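Local coordinates for D-alanine--D-alanine ligase (Acinetobacter baumannii ACICU, PDB 5D8D), which joins two D-alanine molecules at the expense of ATP to make the D-alanyl-D-alanine dipeptide used in bacterial peptidoglycan synthesis, at residues T5-V10 against A298-T303; A11-G16 against A61-H66; I138-H143 against V172-K177. All coordinates share one frame; numbering follows the deposited sequence.

Interaction 1: residues T5-V10 against A298-T303; sequences TKFGKV and AILEQT
Apolar contact between Phe7 and Leu300 is the centre of this meeting of the two chain ends. The two side chains come from opposite directions, and Leu300 lays its CD2 methyl over one face of the Phe7 ring in a CH-pi contact, 3.9 Å from CD2 to the ring centroid and 16° off the ring normal. Beside it, Leu300 CG sits 3.7 Å from Phe7 CD1. With chi1 at -171°, Leu300 turns CG away from the backbone N, and its branched end reaches the ring. The same CD2 methyl also meets Val10 CG1 at 4.1 Å, tip to tip. The opposite face of the ring is covered by Lys6 CG, so the phenyl lies between its own neighbour and the far helix, while Glu301 CG comes up at the ring edge near CZ. Charge adds a looser element: Lys6 NZ and Glu301 OE2 form a salt bridge of 3.3 Å whose hydrogen bond is weak. Within 298-303, Leu300 O accepts from both Thr303 N and Thr303 OG1, the hydroxyl at 2.8 Å from that oxygen. Arg60 of strand 60-63 ties the two sides together, bonding Thr303 OG1 and Phe7 O and touching Val10 and Leu300. The C-terminal part of helix 292-301 packs against helix 3-7 and Val10 of strand 9-13, beside strand 60-63.

Interaction 2: residues A11-G16 against A61-H66; sequences AVLLGG and AFIVLH
Leu13 and Phe62 bond through their backbones at the middle of a parallel strand pair, Leu13 N giving its hydrogen to Phe62 O at 2.9 Å. Phe62 N reaches Ala11 O at the same length, and both bonds are nearly straight. The third, from Val64 N to Leu13 O, is longer at 3.1 Å and more bent, 146°. Leu13 shares a face of the sheet with Ala61 and Ile63: its CD2 methyl lies 3.8 Å from Ala61 CB and 4.0 Å from Ile63 CG1, the leucine and isoleucine side by side and pointing the same way. On the other face Val12 CG2 meets Phe62 CB at 4.2 Å. Past the strands, Leu65 holds CG anti to the carbonyl carbon (chi1 -68°), which carries its branches to the first segment, CD2 3.6 Å from Leu14 C and 3.7 Å from Gly16 CA; Gly16, with positive phi and no side chain, lets this methyl lie against the backbone. Further out, helix 74-81 backs Ala61, Ile63 and Leu65, and helix 21-37 covers Val12, Phe62 and Val64. Ser24 OG bonds Gly15 N and Val64 O, joining the two segments, while His66 is held through Ser27 OG and Val272 O. Backbone bonds between two apolar faces thus make this pair part of the buried sheet of the N-terminal domain, whose sequence family is related to Rossmann folds, and polar groups become prominent toward Gly16 and His66.

Interaction 3: residues I138-H143 against V172-K177; sequences IIKPVH and VVMAEK
Ile139 packs most tightly here: its CG2 is 3.4 Å from Val173 CG1 and its CD1 3.4 Å from Ala175 CB, both closer than usual carbon contact. Helix 159-169 lies against this face. Four backbone bonds join the antiparallel strands through the pairs Ile138-Glu176 and Lys140-Met174, with Ile138 N to Glu176 O and Glu176 N to Ile138 O both 2.8 Å. On the other face Lys140 runs beside Met174, Lys140 CG lying 3.9 Å from Met174 CG. The bend at chi3 (76°) carries Lys140 NZ across to Glu176 OE2, a salt bridge of 3.1 Å. NZ approaches the syn side of the carboxylate, 19° out of its plane. The other oxygen, OE1, pairs with Lys104 of helix 100-108, giving the carboxylate two cations. The contact slackens where the strands run out: Val142 N reaches Val172 O at 3.3 Å, tilted 23° from the carbonyl plane, and partly exposed Val172 sets CG1 at the edge of the His143 ring. His143 also packs on Gln92 of the second subunit. Both strands belong to the ATP-grasp fold and the predicted ATP site; Glu176, bridging two lysines, probably helps hold Lys140 NZ close to the predicted magnesium ligand Glu268.

Interactions 1 and 2 are consecutive along strand 9-13 and touch, with centres 14 Å apart: Ile299 CG2 of the C-terminal helix packs 3.5 Å from Phe62 CZ, so the last helix reaches the same parallel sheet. Interaction 3 belongs to a separate antiparallel sheet on the opposite side of the chain's centre, 38 Å from interaction 1 and 28 Å from interaction 2 between centres. The His66 end of interaction 2 nevertheless comes within about 9 Å of the His143 end of interaction 3, nearest atoms. Both approach the predicted metal site: Val64 is about 9 Å from Asn270, and Lys140 about 5 Å from Glu268, between side chains. Interaction 1 lies away from it.

Interaction 1: residues T5-V10 against A298-T303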
ATOM      1  N   THR A   5      10.555  29.292 -14.951  1.00 73.19           N
ATOM      2  CA  THR A   5      10.309  29.875 -13.632  1.00 70.38           C
ATOM      3  C   THR A   5       9.336  29.001 -12.866  1.00 62.00           C
ATOM      4  O   THR A   5       9.694  28.449 -11.842  1.00 67.00           O
ATOM      5  CB  THR A   5       9.797  31.325 -13.759  1.00 75.26           C
ATOM      6  OG1 THR A   5      10.916  32.172 -14.051  1.00 83.05           O
ATOM      7  CG2 THR A   5       9.100  31.823 -12.480  1.00 76.94           C
ATOM      8  N   LYS A   6       8.136  28.860 -13.425  1.00 56.29           N
ATOM      9  CA  LYS A   6       6.972  28.168 -12.846  1.00 51.58           C
ATOM     10  C   LYS A   6       7.269  26.816 -12.218  1.00 50.60           C
ATOM     11  O   LYS A   6       6.734  26.525 -11.169  1.00 50.29           O
ATOM     12  CB  LYS A   6       5.916  27.989 -13.951  1.00 54.71           C
ATOM     13  CG  LYS A   6       4.588  27.356 -13.565  1.00 56.94           C
ATOM     14  CD  LYS A   6       3.456  27.936 -14.420  1.00 56.97           C
ATOM     15  CE  LYS A   6       2.130  27.180 -14.324  1.00 59.93           C
ATOM     16  NZ  LYS A   6       1.942  26.190 -15.439  1.00 63.17           N
ATOM     17  N   PHE A   7       8.109  26.008 -12.868  1.00 45.32           N
ATOM     18  CA  PHE A   7       8.477  24.645 -12.409  1.00 42.90           C
ATOM     19  C   PHE A   7       9.889  24.479 -11.841  1.00 42.53           C
ATOM     20  O   PHE A   7      10.166  23.434 -11.209  1.00 40.99           O
ATOM     21  CB  PHE A   7       8.303  23.612 -13.533  1.00 39.40           C
ATOM     22  CG  PHE A   7       6.902  23.535 -14.075  1.00 41.96           C
ATOM     23  CD1 PHE A   7       5.889  22.926 -13.345  1.00 42.56           C
ATOM     24  CD2 PHE A   7       6.587  24.053 -15.325  1.00 41.59           C
ATOM     25  CE1 PHE A   7       4.594  22.845 -13.859  1.00 40.25           C
ATOM     26  CE2 PHE A   7       5.304  23.963 -15.838  1.00 39.48           C
ATOM     27  CZ  PHE A   7       4.310  23.360 -15.097  1.00 40.20           C
ATOM     28  N   GLY A   8      10.786  25.448 -12.063  1.00 38.09           N
ATOM     29  CA  GLY A   8      12.137  25.314 -11.519  1.00 39.21           C
ATOM     30  C   GLY A   8      12.782  24.046 -12.086  1.00 41.92           C
ATOM     31  O   GLY A   8      12.535  23.708 -13.244  1.00 38.51           O
ATOM     32  N   LYS A   9      13.592  23.339 -11.287  1.00 42.60           N
ATOM     33  CA  LYS A   9      14.376  22.210 -11.823  1.00 46.04           C
ATOM     34  C   LYS A   9      13.534  20.971 -11.705  1.00 45.17           C
ATOM     35  O   LYS A   9      13.133  20.652 -10.608  1.00 39.87           O
ATOM     36  CB  LYS A   9      15.716  22.033 -11.127  1.00 46.48           C
ATOM     37  CG  LYS A   9      16.715  23.112 -11.477  1.00 52.93           C
ATOM     38  CD  LYS A   9      18.115  22.828 -10.948  1.00 60.63           C
ATOM     39  CE  LYS A   9      18.890  21.883 -11.856  1.00 63.92           C
ATOM     40  NZ  LYS A   9      19.821  21.034 -11.057  1.00 72.34           N
ATOM     41  N   VAL A  10      13.230  20.299 -12.834  1.00 45.21           N
ATOM     42  CA  VAL A  10      12.442  19.086 -12.775  1.00 40.05           C
ATOM     43  C   VAL A  10      13.261  17.893 -13.122  1.00 40.16           C
ATOM     44  O   VAL A  10      14.019  17.934 -14.059  1.00 42.84           O
ATOM     45  CB  VAL A  10      11.032  19.166 -13.446  1.00 40.67           C
ATOM     46  CG1 VAL A  10      10.729  20.509 -14.073  1.00 40.74           C
ATOM     47  CG2 VAL A  10      10.716  17.972 -14.322  1.00 40.23           C
ATOM     48  N   ALA A 298       0.531  19.224 -18.412  1.00 40.63           N
ATOM     49  CA  ALA A 298      -0.651  19.071 -17.575  1.00 42.41           C
ATOM     50  C   ALA A 298      -0.437  18.018 -16.469  1.00 46.24           C
ATOM     51  O   ALA A 298      -0.887  18.198 -15.327  1.00 46.25           O
ATOM     52  CB  ALA A 298      -1.866  18.731 -18.436  1.00 41.84           C
ATOM     53  N   ILE A 299       0.237  16.922 -16.794  1.00 45.32           N
ATOM     54  CA  ILE A 299       0.649  15.974 -15.773  1.00 41.24           C
ATOM     55  C   ILE A 299       1.534  16.713 -14.734  1.00 40.41           C
ATOM     56  O   ILE A 299       1.291  16.642 -13.541  1.00 42.67           O
ATOM     57  CB  ILE A 299       1.344  14.740 -16.395  1.00 42.29           C
ATOM     58  CG1 ILE A 299       0.316  13.901 -17.164  1.00 42.53           C
ATOM     59  CG2 ILE A 299       2.027  13.863 -15.342  1.00 41.85           C
ATOM     60  CD1 ILE A 299       0.904  12.915 -18.187  1.00 42.49           C
ATOM     61  N   LEU A 300       2.522  17.457 -15.185  1.00 37.70           N
ATOM     62  CA  LEU A 300       3.439  18.118 -14.266  1.00 38.52           C
ATOM     63  C   LEU A 300       2.736  19.193 -13.404  1.00 38.70           C
ATOM     64  O   LEU A 300       3.192  19.523 -12.317  1.00 37.19           O
ATOM     65  CB  LEU A 300       4.593  18.757 -15.062  1.00 36.14           C
ATOM     66  CG  LEU A 300       5.761  19.316 -14.263  1.00 37.66           C
ATOM     67  CD1 LEU A 300       6.356  18.237 -13.373  1.00 37.86           C
ATOM     68  CD2 LEU A 300       6.813  19.826 -15.219  1.00 36.70           C
ATOM     69  N   GLU A 301       1.651  19.761 -13.912  1.00 43.63           N
ATOM     70  CA  GLU A 301       0.910  20.808 -13.195  1.00 46.04           C
ATOM     71  C   GLU A 301       0.302  20.314 -11.895  1.00 44.78           C
ATOM     72  O   GLU A 301       0.151  21.089 -10.984  1.00 47.55           O
ATOM     73  CB  GLU A 301      -0.158  21.426 -14.087  1.00 51.19           C
ATOM     74  CG  GLU A 301       0.388  22.551 -14.948  1.00 57.18           C
ATOM     75  CD  GLU A 301      -0.609  23.033 -15.974  1.00 62.35           C
ATOM     76  OE1 GLU A 301      -1.665  22.379 -16.078  1.00 61.54           O
ATOM     77  OE2 GLU A 301      -0.328  24.055 -16.658  1.00 64.63           O
ATOM     78  N   GLN A 302       0.035  19.022 -11.780  1.00 48.95           N
ATOM     79  CA  GLN A 302      -0.357  18.421 -10.489  1.00 52.83           C
ATOM     80  C   GLN A 302       0.631  18.717  -9.389  1.00 51.09           C
ATOM     81  O   GLN A 302       0.224  18.683  -8.232  1.00 45.15           O
ATOM     82  CB  GLN A 302      -0.465  16.898 -10.532  1.00 53.37           C
ATOM     83  CG  GLN A 302      -1.392  16.304 -11.593  1.00 67.51           C
ATOM     84  CD  GLN A 302      -0.927  14.913 -12.111  1.00 63.88           C
ATOM     85  OE1 GLN A 302      -0.256  14.145 -11.394  1.00 67.74           O
ATOM     86  NE2 GLN A 302      -1.326  14.579 -13.335  1.00 52.38           N
ATOM     87  N   THR A 303       1.913  18.964  -9.723  1.00 46.89           N
ATOM     88  CA  THR A 303       2.921  19.183  -8.684  1.00 42.84           C
ATOM     89  C   THR A 303       2.952  20.584  -8.071  1.00 46.27           C
ATOM     90  O   THR A 303       3.833  20.844  -7.251  1.00 48.24           O
ATOM     91  CB  THR A 303       4.352  18.763  -9.158  1.00 42.34           C
ATOM     92  OG1 THR A 303       4.898  19.648 -10.148  1.00 41.55           O
ATOM     93  CG2 THR A 303       4.335  17.406  -9.713  1.00 45.76           C
TER

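Interaction 2: residues A11-G16 against A61-H66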
ATOM      1  N   ALA A  11      13.099  16.830 -12.321  1.00 40.02           N
ATOM      2  CA  ALA A  11      13.722  15.544 -12.583  1.00 40.16           C
ATOM      3  C   ALA A  11      12.728  14.608 -13.244  1.00 38.78           C
ATOM      4  O   ALA A  11      11.667  14.357 -12.693  1.00 43.56           O
ATOM      5  CB  ALA A  11      14.223  14.925 -11.298  1.00 39.56           C
ATOM      6  N   VAL A  12      13.075  14.097 -14.418  1.00 37.32           N
ATOM      7  CA  VAL A  12      12.281  13.081 -15.079  1.00 39.42           C
ATOM      8  C   VAL A  12      12.891  11.744 -14.709  1.00 40.01           C
ATOM      9  O   VAL A  12      13.999  11.397 -15.159  1.00 37.92           O
ATOM     10  CB  VAL A  12      12.254  13.282 -16.578  1.00 38.20           C
ATOM     11  CG1 VAL A  12      11.518  12.137 -17.256  1.00 38.36           C
ATOM     12  CG2 VAL A  12      11.558  14.598 -16.878  1.00 40.03           C
ATOM     13  N   LEU A  13      12.151  11.016 -13.881  1.00 37.46           N
ATOM     14  CA  LEU A  13      12.618   9.789 -13.276  1.00 40.18           C
ATOM     15  C   LEU A  13      12.323   8.659 -14.254  1.00 38.69           C
ATOM     16  O   LEU A  13      11.165   8.413 -14.553  1.00 42.40           O
ATOM     17  CB  LEU A  13      11.921   9.573 -11.904  1.00 42.59           C
ATOM     18  CG  LEU A  13      12.552   9.767 -10.488  1.00 44.77           C
ATOM     19  CD1 LEU A  13      13.898  10.422 -10.454  1.00 47.81           C
ATOM     20  CD2 LEU A  13      11.615  10.489  -9.541  1.00 41.81           C
ATOM     21  N   LEU A  14      13.361   7.978 -14.739  1.00 40.68           N
ATOM     22  CA  LEU A  14      13.244   7.044 -15.877  1.00 42.07           C
ATOM     23  C   LEU A  14      14.233   5.874 -15.786  1.00 42.23           C
ATOM     24  O   LEU A  14      15.273   5.973 -15.152  1.00 39.56           O
ATOM     25  CB  LEU A  14      13.471   7.797 -17.194  1.00 45.02           C
ATOM     26  CG  LEU A  14      14.914   8.007 -17.731  1.00 49.52           C
ATOM     27  CD1 LEU A  14      14.924   8.703 -19.080  1.00 54.87           C
ATOM     28  CD2 LEU A  14      15.751   8.823 -16.790  1.00 51.77           C
ATOM     29  N   GLY A  15      13.912   4.768 -16.453  1.00 43.03           N
ATOM     30  CA  GLY A  15      14.745   3.548 -16.430  1.00 42.37           C
ATOM     31  C   GLY A  15      14.466   2.698 -15.208  1.00 40.73           C
ATOM     32  O   GLY A  15      13.473   2.012 -15.127  1.00 43.24           O
ATOM     33  N   GLY A  16      15.361   2.763 -14.239  1.00 44.26           N
ATOM     34  CA  GLY A  16      15.158   2.129 -12.962  1.00 41.69           C
ATOM     35  C   GLY A  16      15.610   0.702 -13.005  1.00 44.55           C
ATOM     36  O   GLY A  16      16.351   0.313 -13.893  1.00 45.85           O
ATOM     37  N   ALA A  61       9.473  16.235  -9.324  1.00 38.78           N
ATOM     38  CA  ALA A  61       9.743  15.072 -10.108  1.00 37.59           C
ATOM     39  C   ALA A  61       8.551  14.655 -10.967  1.00 37.41           C
ATOM     40  O   ALA A  61       7.411  14.668 -10.510  1.00 33.39           O
ATOM     41  CB  ALA A  61      10.142  13.938  -9.186  1.00 38.06           C
ATOM     42  N   PHE A  62       8.856  14.216 -12.187  1.00 37.03           N
ATOM     43  CA  PHE A  62       7.881  13.622 -13.128  1.00 38.98           C
ATOM     44  C   PHE A  62       8.251  12.152 -13.173  1.00 37.50           C
ATOM     45  O   PHE A  62       9.347  11.836 -13.650  1.00 38.20           O
ATOM     46  CB  PHE A  62       8.035  14.258 -14.532  1.00 35.95           C
ATOM     47  CG  PHE A  62       6.927  13.938 -15.484  1.00 36.26           C
ATOM     48  CD1 PHE A  62       6.606  12.639 -15.808  1.00 37.01           C
ATOM     49  CD2 PHE A  62       6.216  14.955 -16.100  1.00 41.08           C
ATOM     50  CE1 PHE A  62       5.565  12.359 -16.683  1.00 37.38           C
ATOM     51  CE2 PHE A  62       5.172  14.676 -16.971  1.00 38.11           C
ATOM     52  CZ  PHE A  62       4.853  13.379 -17.265  1.00 37.17           C
ATOM     53  N   ILE A  63       7.372  11.268 -12.684  1.00 34.25           N
ATOM     54  CA  ILE A  63       7.716   9.845 -12.512  1.00 32.44           C
ATOM     55  C   ILE A  63       7.200   9.040 -13.699  1.00 36.60           C
ATOM     56  O   ILE A  63       6.017   9.048 -14.029  1.00 34.18           O
ATOM     57  CB  ILE A  63       7.122   9.224 -11.236  1.00 39.45           C
ATOM     58  CG1 ILE A  63       7.624   9.960  -9.966  1.00 42.37           C
ATOM     59  CG2 ILE A  63       7.476   7.738 -11.162  1.00 40.15           C
ATOM     60  CD1 ILE A  63       6.902   9.595  -8.694  1.00 40.39           C
ATOM     61  N   VAL A  64       8.108   8.307 -14.321  1.00 38.22           N
ATOM     62  CA  VAL A  64       7.767   7.497 -15.457  1.00 37.60           C
ATOM     63  C   VAL A  64       8.624   6.224 -15.387  1.00 38.88           C
ATOM     64  O   VAL A  64       9.015   5.641 -16.405  1.00 41.60           O
ATOM     65  CB  VAL A  64       7.899   8.420 -16.681  1.00 40.85           C
ATOM     66  CG1 VAL A  64       9.167   8.203 -17.470  1.00 45.19           C
ATOM     67  CG2 VAL A  64       6.650   8.421 -17.500  1.00 39.98           C
ATOM     68  N   LEU A  65       8.837   5.769 -14.140  1.00 37.79           N
ATOM     69  CA  LEU A  65       9.439   4.473 -13.819  1.00 39.52           C
ATOM     70  C   LEU A  65       8.332   3.443 -13.778  1.00 39.13           C
ATOM     71  O   LEU A  65       7.516   3.482 -12.900  1.00 40.37           O
ATOM     72  CB  LEU A  65      10.071   4.513 -12.421  1.00 37.95           C
ATOM     73  CG  LEU A  65      11.290   5.388 -12.220  1.00 38.42           C
ATOM     74  CD1 LEU A  65      11.547   5.670 -10.749  1.00 36.68           C
ATOM     75  CD2 LEU A  65      12.503   4.717 -12.848  1.00 39.34           C
ATOM     76  N   HIS A  66       8.325   2.495 -14.696  1.00 40.18           N
ATOM     77  CA  HIS A  66       7.320   1.465 -14.682  1.00 40.29           C
ATOM     78  C   HIS A  66       7.811   0.257 -13.886  1.00 42.23           C
ATOM     79  O   HIS A  66       9.013  -0.074 -13.896  1.00 39.88           O
ATOM     80  CB  HIS A  66       6.954   1.065 -16.099  1.00 38.01           C
ATOM     81  CG  HIS A  66       6.703   2.223 -16.988  1.00 35.44           C
ATOM     82  ND1 HIS A  66       5.691   3.123 -16.763  1.00 38.15           N
ATOM     83  CD2 HIS A  66       7.355   2.662 -18.082  1.00 40.57           C
ATOM     84  CE1 HIS A  66       5.705   4.051 -17.698  1.00 37.77           C
ATOM     85  NE2 HIS A  66       6.712   3.799 -18.507  1.00 40.38           N
TER

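Interaction 3: residues I138-H143 against V172-K177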
ATOM      1  N   ILE A 138      -9.053 -17.031 -15.654  1.00 87.76           N
ATOM      2  CA  ILE A 138      -7.788 -16.465 -16.115  1.00 82.58           C
ATOM      3  C   ILE A 138      -6.858 -16.499 -14.908  1.00 77.02           C
ATOM      4  O   ILE A 138      -7.254 -16.091 -13.808  1.00 67.53           O
ATOM      5  CB  ILE A 138      -7.946 -15.036 -16.713  1.00 90.42           C
ATOM      6  CG1 ILE A 138      -6.579 -14.413 -17.017  1.00 97.90           C
ATOM      7  CG2 ILE A 138      -8.730 -14.095 -15.801  1.00 92.31           C
ATOM      8  CD1 ILE A 138      -6.640 -13.190 -17.909  1.00100.48           C
ATOM      9  N   ILE A 139      -5.650 -17.025 -15.124  1.00 72.71           N
ATOM     10  CA  ILE A 139      -4.583 -17.108 -14.104  1.00 76.45           C
ATOM     11  C   ILE A 139      -3.613 -15.963 -14.363  1.00 78.42           C
ATOM     12  O   ILE A 139      -3.047 -15.879 -15.459  1.00 80.79           O
ATOM     13  CB  ILE A 139      -3.797 -18.460 -14.184  1.00 73.44           C
ATOM     14  CG1 ILE A 139      -4.738 -19.683 -14.058  1.00 67.94           C
ATOM     15  CG2 ILE A 139      -2.677 -18.514 -13.142  1.00 73.89           C
ATOM     16  CD1 ILE A 139      -5.479 -19.789 -12.740  1.00 64.50           C
ATOM     17  N   LYS A 140      -3.416 -15.087 -13.378  1.00 78.70           N
ATOM     18  CA  LYS A 140      -2.503 -13.945 -13.548  1.00 82.61           C
ATOM     19  C   LYS A 140      -1.607 -13.740 -12.330  1.00 77.81           C
ATOM     20  O   LYS A 140      -2.035 -14.020 -11.208  1.00 74.64           O
ATOM     21  CB  LYS A 140      -3.266 -12.647 -13.915  1.00 83.43           C
ATOM     22  CG  LYS A 140      -4.517 -12.329 -13.107  1.00 82.97           C
ATOM     23  CD  LYS A 140      -5.179 -11.026 -13.558  1.00 78.30           C
ATOM     24  CE  LYS A 140      -5.941 -11.169 -14.867  1.00 77.27           C
ATOM     25  NZ  LYS A 140      -6.756  -9.947 -15.161  1.00 71.89           N
ATOM     26  N   PRO A 141      -0.353 -13.262 -12.552  1.00 79.58           N
ATOM     27  CA  PRO A 141       0.485 -12.926 -11.403  1.00 77.70           C
ATOM     28  C   PRO A 141      -0.131 -11.723 -10.721  1.00 74.33           C
ATOM     29  O   PRO A 141      -0.589 -10.794 -11.400  1.00 69.13           O
ATOM     30  CB  PRO A 141       1.840 -12.568 -12.024  1.00 76.67           C
ATOM     31  CG  PRO A 141       1.497 -12.045 -13.372  1.00 77.08           C
ATOM     32  CD  PRO A 141       0.274 -12.823 -13.818  1.00 79.09           C
ATOM     33  N   VAL A 142      -0.159 -11.775  -9.395  1.00 71.09           N
ATOM     34  CA  VAL A 142      -0.780 -10.744  -8.574  1.00 65.33           C
ATOM     35  C   VAL A 142      -0.102  -9.363  -8.714  1.00 67.93           C
ATOM     36  O   VAL A 142      -0.800  -8.342  -8.665  1.00 63.29           O
ATOM     37  CB  VAL A 142      -0.784 -11.197  -7.098  1.00 60.62           C
ATOM     38  CG1 VAL A 142      -1.200 -10.071  -6.171  1.00 55.59           C
ATOM     39  CG2 VAL A 142      -1.691 -12.410  -6.933  1.00 62.11           C
ATOM     40  N   HIS A 143       1.229  -9.328  -8.890  1.00 66.06           N
ATOM     41  CA  HIS A 143       1.987  -8.081  -8.700  1.00 74.02           C
ATOM     42  C   HIS A 143       2.547  -7.410  -9.946  1.00 81.99           C
ATOM     43  O   HIS A 143       2.918  -6.230  -9.862  1.00 89.17           O
ATOM     44  CB  HIS A 143       3.117  -8.251  -7.671  1.00 74.48           C
ATOM     45  CG  HIS A 143       2.644  -8.311  -6.255  1.00 74.78           C
ATOM     46  ND1 HIS A 143       2.672  -9.473  -5.510  1.00 83.82           N
ATOM     47  CD2 HIS A 143       2.133  -7.353  -5.449  1.00 77.19           C
ATOM     48  CE1 HIS A 143       2.189  -9.225  -4.304  1.00 89.62           C
ATOM     49  NE2 HIS A 143       1.862  -7.945  -4.239  1.00 87.67           N
ATOM     50  N   VAL A 172       3.095 -15.316  -5.531  1.00 96.76           N
ATOM     51  CA  VAL A 172       1.627 -15.241  -5.333  1.00 93.09           C
ATOM     52  C   VAL A 172       0.858 -14.943  -6.665  1.00 85.57           C
ATOM     53  O   VAL A 172       1.204 -14.033  -7.435  1.00 75.44           O
ATOM     54  CB  VAL A 172       1.253 -14.300  -4.138  1.00 93.50           C
ATOM     55  CG1 VAL A 172       1.832 -12.891  -4.293  1.00 94.85           C
ATOM     56  CG2 VAL A 172      -0.259 -14.275  -3.909  1.00 93.39           C
ATOM     57  N   VAL A 173      -0.176 -15.749  -6.925  1.00 83.91           N
ATOM     58  CA  VAL A 173      -0.896 -15.809  -8.221  1.00 77.12           C
ATOM     59  C   VAL A 173      -2.410 -15.857  -7.906  1.00 77.35           C
ATOM     60  O   VAL A 173      -2.813 -16.435  -6.876  1.00 70.56           O
ATOM     61  CB  VAL A 173      -0.423 -17.050  -9.037  1.00 74.04           C
ATOM     62  CG1 VAL A 173      -1.285 -17.309 -10.257  1.00 75.00           C
ATOM     63  CG2 VAL A 173       1.038 -16.905  -9.460  1.00 72.24           C
ATOM     64  N   MET A 174      -3.238 -15.212  -8.744  1.00 80.89           N
ATOM     65  CA  MET A 174      -4.726 -15.271  -8.599  1.00 78.67           C
ATOM     66  C   MET A 174      -5.405 -15.901  -9.806  1.00 75.18           C
ATOM     67  O   MET A 174      -5.067 -15.587 -10.944  1.00 75.32           O
ATOM     68  CB  MET A 174      -5.381 -13.906  -8.320  1.00 72.22           C
ATOM     69  CG  MET A 174      -5.082 -12.768  -9.291  1.00 77.45           C
ATOM     70  SD  MET A 174      -6.433 -11.570  -9.560  1.00 79.86           S
ATOM     71  CE  MET A 174      -7.257 -11.488  -7.969  1.00 78.36           C
ATOM     72  N   ALA A 175      -6.342 -16.808  -9.538  1.00 75.88           N
ATOM     73  CA  ALA A 175      -7.273 -17.286 -10.554  1.00 75.86           C
ATOM     74  C   ALA A 175      -8.527 -16.419 -10.456  1.00 71.87           C
ATOM     75  O   ALA A 175      -9.192 -16.414  -9.426  1.00 75.44           O
ATOM     76  CB  ALA A 175      -7.605 -18.759 -10.349  1.00 75.40           C
ATOM     77  N   GLU A 176      -8.833 -15.685 -11.524  1.00 70.14           N
ATOM     78  CA  GLU A 176     -10.011 -14.823 -11.598  1.00 71.10           C
ATOM     79  C   GLU A 176     -11.038 -15.462 -12.564  1.00 75.36           C
ATOM     80  O   GLU A 176     -10.648 -16.004 -13.622  1.00 67.68           O
ATOM     81  CB  GLU A 176      -9.558 -13.448 -12.099  1.00 70.92           C
ATOM     82  CG  GLU A 176     -10.597 -12.324 -12.097  1.00 71.95           C
ATOM     83  CD  GLU A 176     -10.079 -11.021 -12.737  1.00 74.25           C
ATOM     84  OE1 GLU A 176     -10.482  -9.933 -12.280  1.00 64.08           O
ATOM     85  OE2 GLU A 176      -9.268 -11.072 -13.702  1.00 74.71           O
ATOM     86  N   LYS A 177     -12.329 -15.400 -12.201  1.00 74.14           N
ATOM     87  CA  LYS A 177     -13.446 -15.837 -13.079  1.00 73.76           C
ATOM     88  C   LYS A 177     -13.415 -15.151 -14.445  1.00 73.78           C
ATOM     89  O   LYS A 177     -13.436 -13.931 -14.491  1.00 72.42           O
ATOM     90  CB  LYS A 177     -14.784 -15.511 -12.406  1.00 75.79           C
ATOM     91  CG  LYS A 177     -16.027 -15.718 -13.259  1.00 78.81           C
ATOM     92  CD  LYS A 177     -17.298 -15.770 -12.410  1.00 85.95           C
ATOM     93  CE  LYS A 177     -18.565 -15.406 -13.195  1.00 87.06           C
ATOM     94  NZ  LYS A 177     -19.572 -16.503 -13.127  1.00 87.14           N
TER